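Local coordinates for putative sensory box/GGDEF family protein (Vibrio parahaemolyticus, PDB 3LID) that probably makes cyclic di-GMP from GTP through its GGDEF domain, this chain being the extracellular sensor part with a PDC fold, at residues 18-23 with 187-191; 30-34 with 253-257; 150-156 with 168-174; 232-238 with 250-254. One frame throughout, in Å; residues are numbered along the deposited sequence.

How the contacts relate
The long N-terminal helix 9-45 comes first. Contact 1 joins its early turns to residues 187-191, at the start of strand 189-195. Contact 2 joins later turns to residues 253-257. Each closes a long loop, and the two cross along the chain. Contact 3 closes a short loop, the hairpin of strands 150-160 and 163-173, which lies within both. Contact 4 closes another short loop after contact 1, touches it through Leu20 and Leu23, and shares Ile253 and Lys254 with contact 2. Contacts 1, 2 and 4 reach the sheet of strand 246-254. Phe255 and Val256 of contact 2 touch contact 3, so the loop after that strand rests on the hairpin of the other sheet, beside the helix.

Contact 1 of 4, residues 18-23 with 187-191; sequences EALHQL and RDFHI
Arg187 lays its guanidinium group over the helix segment 18-23. One face of the group meets His21 CB and the backbone atom Glu18 O. The closest approach is from Arg187 NH2 to His21 CB, 3.3 Å. The imidazole and guanidinium planes are only 24° apart. Gln22 runs past Arg187 in the opposite direction, with its amide turned 75° from the guanidinium plane. Its CG stands anti to the backbone N (chi1 180°) and the chain then bends. This places OE1 3.4 Å from Arg187 CD. The amide has polar partners outside the segments: NE2 bonds to Thr26, and OE1 takes a weak bond from Ser184.

Glu18 and Arg187 do not form a direct ion pair. A water donates to Glu18 OE2 at 2.7 Å and accepts from Arg187 NH1 at 3.0 Å. Glu18 OE2 also makes a salt bridge with Arg275.

The partner segment enters strand 189-195 through a G1 beta bulge, in which Asp188 and Phe189 both face Ser184. The strand belongs to the six-stranded sheet, and the long helix lies against it. Phe189 points its ring at the helix. Its CE2 comes within 3.5 Å of Ala19 CA, and Glu18 CB sits at the ring edge. Ala19 CB makes an off-centre CH-pi contact, 4.2 Å from the centroid of the Phe189 ring. Arg275 adds a cation-pi contact to this ring. Further along, Ile191 CD1 meets Leu23 CD2 at 3.9 Å and also touches Gln22 CG. Leu263 of strand 260-268 packs on both Leu23 and Ile191.

Contact 2 of 4, residues 30-34 with 253-257; sequences YNNIQ and IKFVS
Tyr30 and Phe255 form a T-shaped (edge-to-face) aromatic pair. The Tyr30 edge meets the Phe255 face near its rim, with centroids of the two rings 5.3 Å apart and planes at 87°. On the opposite face of Phe255, Val256 CG2 lies over the ring centre. Ile33 CG2 approaches the edge of Phe255 in plane, 3.8 Å from CZ. Ile253 CD1 also packs against Tyr30 CB, at 3.4 Å.

The contact lies where helix 9-45 passes the end of strand 246-254. The loop that follows the strand also reaches strand 150-160 of the seven-stranded sheet, where Phe255 and Val256 touch Leu152. Leu177 of helix 174-181 packs on both Ile33 and Phe255.

One direct hydrogen bond crosses the contact. Val256 N donates to Gln34 OE1 at 2.8 Å. The bond is nearly straight, 165° at the hydrogen. The donor stands above the carbonyl plane, 66° out of it. The extended Gln34 chain brings its amide to the loop backbone. Gln34 NE2 also bonds to Glu38.

Two waters add bridges. One links Asn31 OD1 to Lys254 N, with 3.1 Å from its oxygen to each. The other accepts from Gln34 NE2 and, weakly, from Ser257 N. Tyr30 OH is bonded to Asn182.

Contact 3 of 4, residues 150-156 with 168-174; sequences PSLRILM and LVLNVDI. With PO4 (phosphate ion), chain C.
A beta hairpin of strands 150-160 and 163-173 makes this contact, inside the seven-stranded antiparallel sheet. Leu152 with Val172, Ile154 with Leu170 and Met156 with Leu168 are hydrogen-bonded pairs, each with two backbone bonds. Ile154 N to Leu170 O is 2.8 Å. Ile174 N, at the start of helix 174-181, donates to Pro150 O. Asp173 is the N-cap of that helix, and its OD1 bonds to Tyr176 N.

The side chains of Leu152, Ile154, Leu170 and Val172 share one face. Ile154 CB lies 4.0 Å from Leu170 CB, and Ile154 CG1 is 3.9 Å from Val172 CG2. Ile154 and Leu170 also pack on helix 9-45.

The other face carries a phosphate ion, probably from the crystallisation liquor. The site is consistent with a ligand pocket, as in other PDC sensor domains. Arg153 NE donates to phosphate O3 at 2.6 Å, and Arg153 NH2 to phosphate O4 at 2.9 Å. Asn171 ND2 gives O3 a nearly straight bond, 3.0 Å and 172°. The guanidinium and amide planes are 73° apart. Glu138 also bonds Asn171 ND2, and Arg83 donates to Asn171 OD1. The side chains of Tyr118, Lys113, Arg116 and Arg83 and the backbone N of Arg139 also bond the ion.

Contact 4 of 4, residues 232-238 with 250-254; sequences RVVSEQA and FSSIK
Ser252 OG donates to a water that ties it to segment 232-238. The oxygen of this water is 2.7 Å from Ser252 OG. It donates to the backbone oxygens Val233 O, at 2.9 Å, and Gln237 O, at 2.7 Å. His262 of strand 260-268 also bonds to Ser252 OG. A second water joins Glu236 O to Ser252 N.

The segment leaves helix 230-234 and leads into strand 239-242, which pairs with strand 246-254. Ser235 OG bonds to Arg232 O and accepts from Gln237 N, an ST turn. Glu236, with positive phi, is the first residue to leave the helical conformation, and the chain turns there toward strand 239-242.

Phe250 points at this helix end. Val233 N lies over one ring face. Val233 CG2 is 3.7 Å from Phe250 CG, and Arg232 CB is 3.4 Å from Phe250 CZ. Gln237 O comes to the ring edge, near its plane. Ile264 also packs on Phe250.

Glu236 OE1 and Lys254 NZ make a weak salt bridge at 3.4 Å, their chains crossing at about a right angle. A water also bridges Glu236 OE2 and Lys254 NZ. The direct charge pairing is thus loose, and the polar link between the segments relies largely on water.

Contact 1 of 4, residues 18-23 with 187-191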
loop_
_atom_site.group_PDB
_atom_site.type_symbol
_atom_site.label_atom_id
_atom_site.label_comp_id
_atom_site.label_asym_id
_atom_site.label_seq_id
_atom_site.Cartn_x
_atom_site.Cartn_y
_atom_site.Cartn_z
ATOM N N GLU A 18 -1.731 13.812 21.369
ATOM C CA GLU A 18 -2.901 13.215 20.701
ATOM C C GLU A 18 -2.451 12.535 19.372
ATOM O O GLU A 18 -2.895 11.458 19.006
ATOM C CB GLU A 18 -3.888 14.254 20.287
ATOM C CG GLU A 18 -4.441 15.015 21.490
ATOM C CD GLU A 18 -5.157 16.293 21.075
ATOM O OE1 GLU A 18 -5.011 17.314 21.798
ATOM O OE2 GLU A 18 -5.863 16.296 20.057
ATOM N N ALA A 19 -1.587 13.222 18.673
ATOM C CA ALA A 19 -1.123 12.680 17.379
ATOM C C ALA A 19 -0.334 11.427 17.590
ATOM O O ALA A 19 -0.373 10.484 16.739
ATOM C CB ALA A 19 -0.291 13.778 16.652
ATOM N N LEU A 20 0.416 11.358 18.679
ATOM C CA LEU A 20 1.111 10.103 18.960
ATOM C C LEU A 20 0.105 8.961 19.192
ATOM O O LEU A 20 0.374 7.776 18.806
ATOM C CB LEU A 20 2.159 10.251 20.077
ATOM C CG LEU A 20 3.397 11.052 19.626
ATOM C CD1 LEU A 20 4.213 11.348 20.937
ATOM C CD2 LEU A 20 4.258 10.170 18.751
ATOM N N HIS A 21 -0.987 9.256 19.904
ATOM C CA HIS A 21 -2.001 8.185 20.064
ATOM C C HIS A 21 -2.528 7.781 18.696
ATOM O O HIS A 21 -2.777 6.597 18.446
ATOM C CB HIS A 21 -3.178 8.636 20.950
ATOM C CG HIS A 21 -2.767 8.836 22.376
ATOM N ND1 HIS A 21 -2.104 7.856 23.079
ATOM C CD2 HIS A 21 -2.895 9.892 23.218
ATOM C CE1 HIS A 21 -1.832 8.300 24.294
ATOM N NE2 HIS A 21 -2.306 9.532 24.406
ATOM N N GLN A 22 -2.764 8.769 17.846
ATOM C CA GLN A 22 -3.391 8.490 16.533
ATOM C C GLN A 22 -2.379 7.586 15.763
ATOM O O GLN A 22 -2.789 6.612 15.059
ATOM C CB GLN A 22 -3.561 9.764 15.718
ATOM C CG GLN A 22 -4.219 9.510 14.315
ATOM C CD GLN A 22 -5.554 8.837 14.437
ATOM O OE1 GLN A 22 -6.473 9.333 15.137
ATOM N NE2 GLN A 22 -5.688 7.634 13.842
ATOM N N LEU A 23 -1.104 7.968 15.774
ATOM C CA LEU A 23 -0.093 7.171 15.022
ATOM C C LEU A 23 -0.048 5.719 15.537
ATOM O O LEU A 23 0.121 4.796 14.769
ATOM C CB LEU A 23 1.306 7.816 15.111
ATOM C CG LEU A 23 1.366 9.146 14.364
ATOM C CD1 LEU A 23 2.778 9.731 14.644
ATOM C CD2 LEU A 23 1.242 8.932 12.843
ATOM N N ARG A 187 -10.211 12.334 15.801
ATOM C CA ARG A 187 -9.125 13.264 16.156
ATOM C C ARG A 187 -8.816 14.320 15.094
ATOM O O ARG A 187 -8.029 15.199 15.360
ATOM C CB ARG A 187 -7.839 12.532 16.549
ATOM C CG ARG A 187 -7.988 11.598 17.717
ATOM C CD ARG A 187 -6.588 11.064 18.114
ATOM N NE ARG A 187 -6.520 10.033 19.167
ATOM C CZ ARG A 187 -6.469 10.343 20.455
ATOM N NH1 ARG A 187 -6.552 11.628 20.841
ATOM N NH2 ARG A 187 -6.376 9.419 21.371
ATOM N N ASP A 188 -9.436 14.208 13.916
ATOM C CA ASP A 188 -9.232 15.121 12.787
ATOM C C ASP A 188 -7.757 15.235 12.480
ATOM O O ASP A 188 -7.203 16.332 12.423
ATOM C CB ASP A 188 -9.873 16.509 13.050
ATOM C CG ASP A 188 -9.752 17.453 11.864
ATOM O OD1 ASP A 188 -9.941 16.980 10.727
ATOM O OD2 ASP A 188 -9.479 18.675 12.047
ATOM N N PHE A 189 -7.102 14.101 12.245
ATOM C CA PHE A 189 -5.756 14.153 11.783
ATOM C C PHE A 189 -5.628 13.423 10.398
ATOM O O PHE A 189 -6.279 12.399 10.203
ATOM C CB PHE A 189 -4.873 13.346 12.719
ATOM C CG PHE A 189 -4.505 14.035 13.992
ATOM C CD1 PHE A 189 -3.978 15.326 13.989
ATOM C CD2 PHE A 189 -4.634 13.348 15.195
ATOM C CE1 PHE A 189 -3.563 15.915 15.229
ATOM C CE2 PHE A 189 -4.241 13.957 16.440
ATOM C CZ PHE A 189 -3.693 15.195 16.429
ATOM N N HIS A 190 -4.762 13.954 9.551
ATOM C CA HIS A 190 -4.349 13.268 8.292
ATOM C C HIS A 190 -2.997 12.622 8.456
ATOM O O HIS A 190 -2.036 13.283 8.811
ATOM C CB HIS A 190 -4.317 14.238 7.160
ATOM C CG HIS A 190 -5.678 14.758 6.769
ATOM N ND1 HIS A 190 -6.480 14.124 5.833
ATOM C CD2 HIS A 190 -6.378 15.848 7.190
ATOM C CE1 HIS A 190 -7.607 14.817 5.677
ATOM N NE2 HIS A 190 -7.575 15.856 6.501
ATOM N N ILE A 191 -2.896 11.318 8.174
ATOM C CA ILE A 191 -1.584 10.723 8.307
ATOM C C ILE A 191 -0.987 10.656 6.918
ATOM O O ILE A 191 -1.673 10.225 5.995
ATOM C CB ILE A 191 -1.674 9.342 8.970
ATOM C CG1 ILE A 191 -2.181 9.501 10.398
ATOM C CG2 ILE A 191 -0.298 8.511 8.806
ATOM C CD1 ILE A 191 -2.259 8.262 11.148
HETATM O O HOH W 1 -7.372 14.144 19.431
#

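Contact 2 of 4, residues 30-34 with 253-257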
loop_
_atom_site.group_PDB
_atom_site.type_symbol
_atom_site.label_atom_id
_atom_site.label_comp_id
_atom_site.label_asym_id
_atom_site.label_seq_id
_atom_site.Cartn_x
_atom_site.Cartn_y
_atom_site.Cartn_z
ATOM N N TYR A 30 -2.653 -0.827 10.159
ATOM C CA TYR A 30 -1.790 -1.387 9.102
ATOM C C TYR A 30 -1.283 -2.760 9.486
ATOM O O TYR A 30 -1.180 -3.632 8.593
ATOM C CB TYR A 30 -0.593 -0.472 8.748
ATOM C CG TYR A 30 -1.002 0.634 7.801
ATOM C CD1 TYR A 30 -1.431 1.871 8.298
ATOM C CD2 TYR A 30 -0.958 0.474 6.392
ATOM C CE1 TYR A 30 -1.840 2.923 7.416
ATOM C CE2 TYR A 30 -1.309 1.507 5.558
ATOM C CZ TYR A 30 -1.733 2.725 6.047
ATOM O OH TYR A 30 -2.126 3.754 5.162
ATOM N N ASN A 31 -0.897 -2.968 10.748
ATOM C CA ASN A 31 -0.477 -4.326 11.105
ATOM C C ASN A 31 -1.577 -5.347 10.894
ATOM O O ASN A 31 -1.307 -6.497 10.435
ATOM C CB ASN A 31 -0.100 -4.391 12.589
ATOM C CG ASN A 31 1.154 -3.566 12.951
ATOM O OD1 ASN A 31 2.063 -3.293 12.149
ATOM N ND2 ASN A 31 1.166 -3.122 14.189
ATOM N N ASN A 32 -2.805 -4.964 11.205
ATOM C CA ASN A 32 -3.930 -5.874 10.963
ATOM C C ASN A 32 -4.154 -6.128 9.470
ATOM O O ASN A 32 -4.415 -7.251 8.993
ATOM C CB ASN A 32 -5.222 -5.364 11.615
ATOM C CG ASN A 32 -5.251 -5.746 13.104
ATOM O OD1 ASN A 32 -4.278 -6.328 13.580
ATOM N ND2 ASN A 32 -6.289 -5.339 13.841
ATOM N N ILE A 33 -4.061 -5.068 8.713
ATOM C CA ILE A 33 -4.190 -5.251 7.245
ATOM C C ILE A 33 -3.089 -6.245 6.730
ATOM O O ILE A 33 -3.345 -7.129 5.888
ATOM C CB ILE A 33 -4.052 -3.882 6.512
ATOM C CG1 ILE A 33 -5.297 -3.002 6.748
ATOM C CG2 ILE A 33 -3.785 -4.081 4.975
ATOM C CD1 ILE A 33 -6.565 -3.535 6.097
ATOM N N GLN A 34 -1.868 -6.077 7.210
ATOM C CA GLN A 34 -0.802 -7.006 6.816
ATOM C C GLN A 34 -1.184 -8.464 7.164
ATOM O O GLN A 34 -1.013 -9.387 6.325
ATOM C CB GLN A 34 0.482 -6.633 7.538
ATOM C CG GLN A 34 1.523 -7.738 7.354
ATOM C CD GLN A 34 2.929 -7.307 7.603
ATOM O OE1 GLN A 34 3.260 -6.157 7.712
ATOM N NE2 GLN A 34 3.804 -8.287 7.583
ATOM N N ILE A 253 6.416 1.928 10.802
ATOM C CA ILE A 253 5.980 0.509 10.861
ATOM C C ILE A 253 6.702 -0.203 9.802
ATOM O O ILE A 253 7.408 0.447 8.975
ATOM C CB ILE A 253 4.505 0.346 10.568
ATOM C CG1 ILE A 253 4.189 0.884 9.198
ATOM C CG2 ILE A 253 3.699 1.033 11.735
ATOM C CD1 ILE A 253 2.590 0.747 8.816
ATOM N N LYS A 254 6.599 -1.548 9.860
ATOM C CA LYS A 254 7.121 -2.312 8.740
ATOM C C LYS A 254 5.898 -2.973 8.105
ATOM O O LYS A 254 5.243 -3.757 8.776
ATOM C CB LYS A 254 8.160 -3.327 9.174
ATOM C CG LYS A 254 9.486 -2.546 9.464
ATOM C CD LYS A 254 10.624 -3.489 9.766
ATOM C CE LYS A 254 11.880 -2.766 10.270
ATOM N NZ LYS A 254 12.128 -1.559 9.468
ATOM N N PHE A 255 5.564 -2.548 6.877
ATOM C CA PHE A 255 4.279 -3.007 6.283
ATOM C C PHE A 255 4.621 -3.925 5.087
ATOM O O PHE A 255 4.938 -3.417 3.983
ATOM C CB PHE A 255 3.447 -1.799 5.831
ATOM C CG PHE A 255 2.144 -2.198 5.232
ATOM C CD1 PHE A 255 1.144 -2.835 5.998
ATOM C CD2 PHE A 255 1.909 -1.925 3.890
ATOM C CE1 PHE A 255 -0.075 -3.191 5.415
ATOM C CE2 PHE A 255 0.690 -2.259 3.290
ATOM C CZ PHE A 255 -0.312 -2.865 4.013
ATOM N N VAL A 256 4.526 -5.254 5.336
ATOM C CA VAL A 256 4.834 -6.277 4.334
ATOM C C VAL A 256 6.193 -5.955 3.677
ATOM O O VAL A 256 6.325 -5.915 2.452
ATOM C CB VAL A 256 3.693 -6.361 3.230
ATOM C CG1 VAL A 256 3.767 -7.784 2.594
ATOM C CG2 VAL A 256 2.294 -6.045 3.821
ATOM N N SER A 257 7.187 -5.650 4.508
ATOM C CA SER A 257 8.494 -5.240 3.989
ATOM C C SER A 257 9.472 -5.322 5.137
ATOM O O SER A 257 9.102 -5.111 6.269
ATOM C CB SER A 257 8.443 -3.772 3.547
ATOM O OG SER A 257 9.713 -3.349 3.100
HETATM O O HOH W 2 5.094 -2.500 12.398
HETATM O O HOH W 3 6.576 -6.917 7.605
#

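Contact 3 of 4, residues 150-156 with 168-174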
loop_
_atom_site.group_PDB
_atom_site.type_symbol
_atom_site.label_atom_id
_atom_site.label_comp_id
_atom_site.label_asym_id
_atom_site.label_seq_id
_atom_site.Cartn_x
_atom_site.Cartn_y
_atom_site.Cartn_z
ATOM N N PRO A 150 0.213 3.356 -6.881
ATOM C CA PRO A 150 1.248 2.715 -6.084
ATOM C C PRO A 150 0.740 1.346 -5.539
ATOM O O PRO A 150 -0.388 1.282 -4.949
ATOM C CB PRO A 150 1.538 3.724 -4.905
ATOM C CG PRO A 150 0.188 4.475 -4.778
ATOM C CD PRO A 150 -0.445 4.496 -6.223
ATOM N N SER A 151 1.493 0.292 -5.829
ATOM C CA SER A 151 1.068 -1.089 -5.471
ATOM C C SER A 151 2.168 -1.765 -4.727
ATOM O O SER A 151 3.349 -1.578 -5.032
ATOM C CB SER A 151 0.849 -2.019 -6.719
ATOM O OG SER A 151 -0.324 -1.777 -7.399
ATOM N N LEU A 152 1.752 -2.572 -3.730
ATOM C CA LEU A 152 2.655 -3.437 -2.998
ATOM C C LEU A 152 2.330 -4.865 -3.485
ATOM O O LEU A 152 1.223 -5.369 -3.308
ATOM C CB LEU A 152 2.378 -3.239 -1.497
ATOM C CG LEU A 152 3.522 -3.786 -0.610
ATOM C CD1 LEU A 152 3.387 -3.193 0.897
ATOM C CD2 LEU A 152 3.549 -5.280 -0.637
ATOM N N ARG A 153 3.254 -5.446 -4.221
ATOM C CA ARG A 153 2.903 -6.707 -4.947
ATOM C C ARG A 153 3.312 -7.881 -4.055
ATOM O O ARG A 153 4.473 -8.033 -3.684
ATOM C CB ARG A 153 3.718 -6.766 -6.273
ATOM C CG ARG A 153 3.120 -5.737 -7.283
ATOM C CD ARG A 153 4.139 -5.483 -8.441
ATOM N NE ARG A 153 3.663 -4.430 -9.311
ATOM C CZ ARG A 153 3.810 -3.140 -9.047
ATOM N NH1 ARG A 153 4.410 -2.746 -7.879
ATOM N NH2 ARG A 153 3.332 -2.247 -9.912
ATOM N N ILE A 154 2.356 -8.752 -3.758
ATOM C CA ILE A 154 2.655 -10.019 -3.032
ATOM C C ILE A 154 2.981 -11.073 -4.147
ATOM O O ILE A 154 2.257 -11.091 -5.174
ATOM C CB ILE A 154 1.432 -10.487 -2.296
ATOM C CG1 ILE A 154 0.814 -9.304 -1.476
ATOM C CG2 ILE A 154 1.812 -11.684 -1.429
ATOM C CD1 ILE A 154 1.804 -8.689 -0.442
ATOM N N LEU A 155 4.034 -11.842 -3.944
ATOM C CA LEU A 155 4.579 -12.741 -4.969
ATOM C C LEU A 155 4.708 -14.120 -4.390
ATOM O O LEU A 155 5.171 -14.267 -3.291
ATOM C CB LEU A 155 5.948 -12.230 -5.323
ATOM C CG LEU A 155 5.978 -10.763 -5.759
ATOM C CD1 LEU A 155 7.462 -10.352 -5.891
ATOM C CD2 LEU A 155 5.286 -10.632 -7.224
ATOM N N MET A 156 4.252 -15.151 -5.145
ATOM C CA MET A 156 4.337 -16.531 -4.638
ATOM C C MET A 156 4.462 -17.452 -5.860
ATOM O O MET A 156 3.471 -17.630 -6.604
ATOM C CB MET A 156 3.056 -16.823 -3.817
ATOM C CG MET A 156 2.994 -18.231 -3.207
ATOM S SD MET A 156 1.419 -18.481 -2.475
ATOM C CE MET A 156 1.792 -20.151 -2.066
ATOM N N LEU A 168 1.777 -16.551 -8.532
ATOM C CA LEU A 168 0.614 -15.758 -8.098
ATOM C C LEU A 168 1.115 -14.370 -7.715
ATOM O O LEU A 168 2.086 -14.264 -6.979
ATOM C CB LEU A 168 0.029 -16.431 -6.869
ATOM C CG LEU A 168 -1.096 -15.670 -6.200
ATOM C CD1 LEU A 168 -2.325 -15.685 -7.135
ATOM C CD2 LEU A 168 -1.499 -16.364 -4.856
ATOM N N VAL A 169 0.446 -13.322 -8.204
ATOM C CA VAL A 169 0.850 -11.961 -7.911
ATOM C C VAL A 169 -0.386 -11.201 -7.501
ATOM O O VAL A 169 -1.404 -11.194 -8.222
ATOM C CB VAL A 169 1.407 -11.259 -9.170
ATOM C CG1 VAL A 169 1.826 -9.828 -8.836
ATOM C CG2 VAL A 169 2.648 -12.039 -9.704
ATOM N N LEU A 170 -0.300 -10.509 -6.353
ATOM C CA LEU A 170 -1.472 -9.754 -5.894
ATOM C C LEU A 170 -1.046 -8.307 -5.731
ATOM O O LEU A 170 -0.067 -8.058 -5.077
ATOM C CB LEU A 170 -1.894 -10.293 -4.469
ATOM C CG LEU A 170 -1.848 -11.837 -4.358
ATOM C CD1 LEU A 170 -2.085 -12.250 -2.907
ATOM C CD2 LEU A 170 -2.977 -12.350 -5.292
ATOM N N ASN A 171 -1.762 -7.377 -6.297
ATOM C CA ASN A 171 -1.360 -5.961 -6.235
ATOM C C ASN A 171 -2.209 -5.335 -5.150
ATOM O O ASN A 171 -3.370 -5.000 -5.380
ATOM C CB ASN A 171 -1.601 -5.251 -7.575
ATOM C CG ASN A 171 -0.538 -5.565 -8.569
ATOM O OD1 ASN A 171 -0.088 -6.733 -8.658
ATOM N ND2 ASN A 171 -0.078 -4.547 -9.297
ATOM N N VAL A 172 -1.554 -5.091 -4.025
ATOM C CA VAL A 172 -2.193 -4.368 -2.885
ATOM C C VAL A 172 -2.184 -2.879 -3.198
ATOM O O VAL A 172 -1.143 -2.277 -3.525
ATOM C CB VAL A 172 -1.463 -4.707 -1.577
ATOM C CG1 VAL A 172 -2.056 -3.808 -0.429
ATOM C CG2 VAL A 172 -1.562 -6.252 -1.255
ATOM N N ASP A 173 -3.355 -2.297 -3.176
ATOM C CA ASP A 173 -3.600 -0.948 -3.696
ATOM C C ASP A 173 -3.372 0.079 -2.536
ATOM O O ASP A 173 -4.158 0.212 -1.575
ATOM C CB ASP A 173 -5.056 -0.956 -4.121
ATOM C CG ASP A 173 -5.554 0.405 -4.609
ATOM O OD1 ASP A 173 -4.857 1.409 -4.522
ATOM O OD2 ASP A 173 -6.686 0.432 -5.072
ATOM N N ILE A 174 -2.191 0.700 -2.558
ATOM C CA ILE A 174 -1.855 1.680 -1.489
ATOM C C ILE A 174 -2.764 2.917 -1.489
ATOM O O ILE A 174 -3.085 3.470 -0.420
ATOM C CB ILE A 174 -0.375 2.103 -1.681
ATOM C CG1 ILE A 174 0.574 0.876 -1.511
ATOM C CG2 ILE A 174 0.047 3.214 -0.685
ATOM C CD1 ILE A 174 0.491 0.161 -0.083
HETATM P P PO4 C . 2.046 -4.072 -12.692
HETATM O O1 PO4 C . 0.611 -3.707 -13.117
HETATM O O2 PO4 C . 2.481 -5.089 -13.756
HETATM O O3 PO4 C . 2.091 -4.729 -11.343
HETATM O O4 PO4 C . 2.946 -2.842 -12.741
HETATM O O HOH W 4 -2.827 2.626 -5.662
#

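Contact 4 of 4, residues 232-238 with 250-254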
loop_
_atom_site.group_PDB
_atom_site.type_symbol
_atom_site.label_atom_id
_atom_site.label_comp_id
_atom_site.label_asym_id
_atom_site.label_seq_id
_atom_site.Cartn_x
_atom_site.Cartn_y
_atom_site.Cartn_z
ATOM N N ARG A 232 15.153 11.988 13.315
ATOM C CA ARG A 232 14.314 11.474 14.382
ATOM C C ARG A 232 13.373 10.443 13.708
ATOM O O ARG A 232 13.074 9.400 14.269
ATOM C CB ARG A 232 13.492 12.626 14.995
ATOM C CG ARG A 232 14.409 13.884 15.537
ATOM C CD ARG A 232 15.168 13.548 16.848
ATOM N NE ARG A 232 15.986 14.742 17.240
ATOM C CZ ARG A 232 17.126 15.138 16.645
ATOM N NH1 ARG A 232 17.640 14.412 15.676
ATOM N NH2 ARG A 232 17.753 16.279 17.000
ATOM N N VAL A 233 12.884 10.786 12.518
ATOM C CA VAL A 233 11.934 9.851 11.827
ATOM C C VAL A 233 12.664 8.573 11.487
ATOM O O VAL A 233 12.173 7.473 11.759
ATOM C CB VAL A 233 11.474 10.495 10.550
ATOM C CG1 VAL A 233 10.538 9.523 9.739
ATOM C CG2 VAL A 233 10.572 11.688 10.935
ATOM N N VAL A 234 13.894 8.718 10.943
ATOM C CA VAL A 234 14.681 7.548 10.508
ATOM C C VAL A 234 15.047 6.635 11.656
ATOM O O VAL A 234 15.220 5.435 11.483
ATOM C CB VAL A 234 15.923 8.073 9.707
ATOM C CG1 VAL A 234 16.926 6.973 9.340
ATOM C CG2 VAL A 234 15.406 8.889 8.511
ATOM N N SER A 235 15.099 7.175 12.876
ATOM C CA SER A 235 15.340 6.345 14.045
ATOM C C SER A 235 14.284 5.215 14.245
ATOM O O SER A 235 14.531 4.257 14.939
ATOM C CB SER A 235 15.386 7.228 15.293
ATOM O OG SER A 235 14.132 7.498 15.842
ATOM N N GLU A 236 13.127 5.407 13.610
ATOM C CA GLU A 236 11.977 4.442 13.674
ATOM C C GLU A 236 11.322 4.449 15.054
ATOM O O GLU A 236 10.412 3.672 15.294
ATOM C CB GLU A 236 12.392 3.045 13.281
ATOM C CG GLU A 236 12.853 2.966 11.858
ATOM C CD GLU A 236 13.271 1.594 11.453
ATOM O OE1 GLU A 236 12.711 0.652 11.975
ATOM O OE2 GLU A 236 14.124 1.464 10.575
ATOM N N GLN A 237 11.663 5.405 15.905
ATOM C CA GLN A 237 10.926 5.602 17.174
ATOM C C GLN A 237 9.766 6.516 16.997
ATOM O O GLN A 237 9.721 7.338 16.110
ATOM C CB GLN A 237 11.850 6.220 18.241
ATOM C CG GLN A 237 13.090 5.451 18.319
ATOM C CD GLN A 237 12.895 3.917 18.283
ATOM O OE1 GLN A 237 13.269 3.243 17.305
ATOM N NE2 GLN A 237 12.334 3.361 19.365
ATOM N N ALA A 238 8.772 6.399 17.850
ATOM C CA ALA A 238 7.724 7.373 17.817
ATOM C C ALA A 238 8.056 8.617 18.614
ATOM O O ALA A 238 8.498 8.529 19.791
ATOM C CB ALA A 238 6.441 6.778 18.363
ATOM N N PHE A 250 5.662 11.623 14.449
ATOM C CA PHE A 250 6.107 10.572 13.523
ATOM C C PHE A 250 6.188 9.237 14.229
ATOM O O PHE A 250 6.380 9.112 15.477
ATOM C CB PHE A 250 7.491 10.938 12.942
ATOM C CG PHE A 250 8.514 11.387 14.030
ATOM C CD1 PHE A 250 9.277 10.461 14.734
ATOM C CD2 PHE A 250 8.667 12.764 14.313
ATOM C CE1 PHE A 250 10.182 10.900 15.753
ATOM C CE2 PHE A 250 9.554 13.185 15.308
ATOM C CZ PHE A 250 10.281 12.268 16.006
ATOM N N SER A 251 6.004 8.176 13.436
ATOM C CA SER A 251 6.194 6.855 13.953
ATOM C C SER A 251 6.609 6.029 12.721
ATOM O O SER A 251 6.575 6.540 11.586
ATOM C CB SER A 251 4.938 6.275 14.602
ATOM O OG SER A 251 3.956 6.143 13.578
ATOM N N SER A 252 6.977 4.796 12.950
ATOM C CA SER A 252 7.411 3.886 11.842
ATOM C C SER A 252 6.762 2.521 11.962
ATOM O O SER A 252 6.635 1.995 13.099
ATOM C CB SER A 252 8.937 3.767 11.769
ATOM O OG SER A 252 9.496 5.054 11.579
ATOM N N ILE A 253 6.416 1.928 10.802
ATOM C CA ILE A 253 5.980 0.509 10.861
ATOM C C ILE A 253 6.702 -0.203 9.802
ATOM O O ILE A 253 7.408 0.447 8.975
ATOM C CB ILE A 253 4.505 0.346 10.568
ATOM C CG1 ILE A 253 4.189 0.884 9.198
ATOM C CG2 ILE A 253 3.699 1.033 11.735
ATOM C CD1 ILE A 253 2.590 0.747 8.816
ATOM N N LYS A 254 6.599 -1.548 9.860
ATOM C CA LYS A 254 7.121 -2.312 8.740
ATOM C C LYS A 254 5.898 -2.973 8.105
ATOM O O LYS A 254 5.243 -3.757 8.776
ATOM C CB LYS A 254 8.160 -3.327 9.174
ATOM C CG LYS A 254 9.486 -2.546 9.464
ATOM C CD LYS A 254 10.624 -3.489 9.766
ATOM C CE LYS A 254 11.880 -2.766 10.270
ATOM N NZ LYS A 254 12.128 -1.559 9.468
HETATM O O HOH W 5 9.835 7.000 13.434
HETATM O O HOH W 6 7.690 4.095 15.663
HETATM O O HOH W 7 15.095 -0.831 9.680
#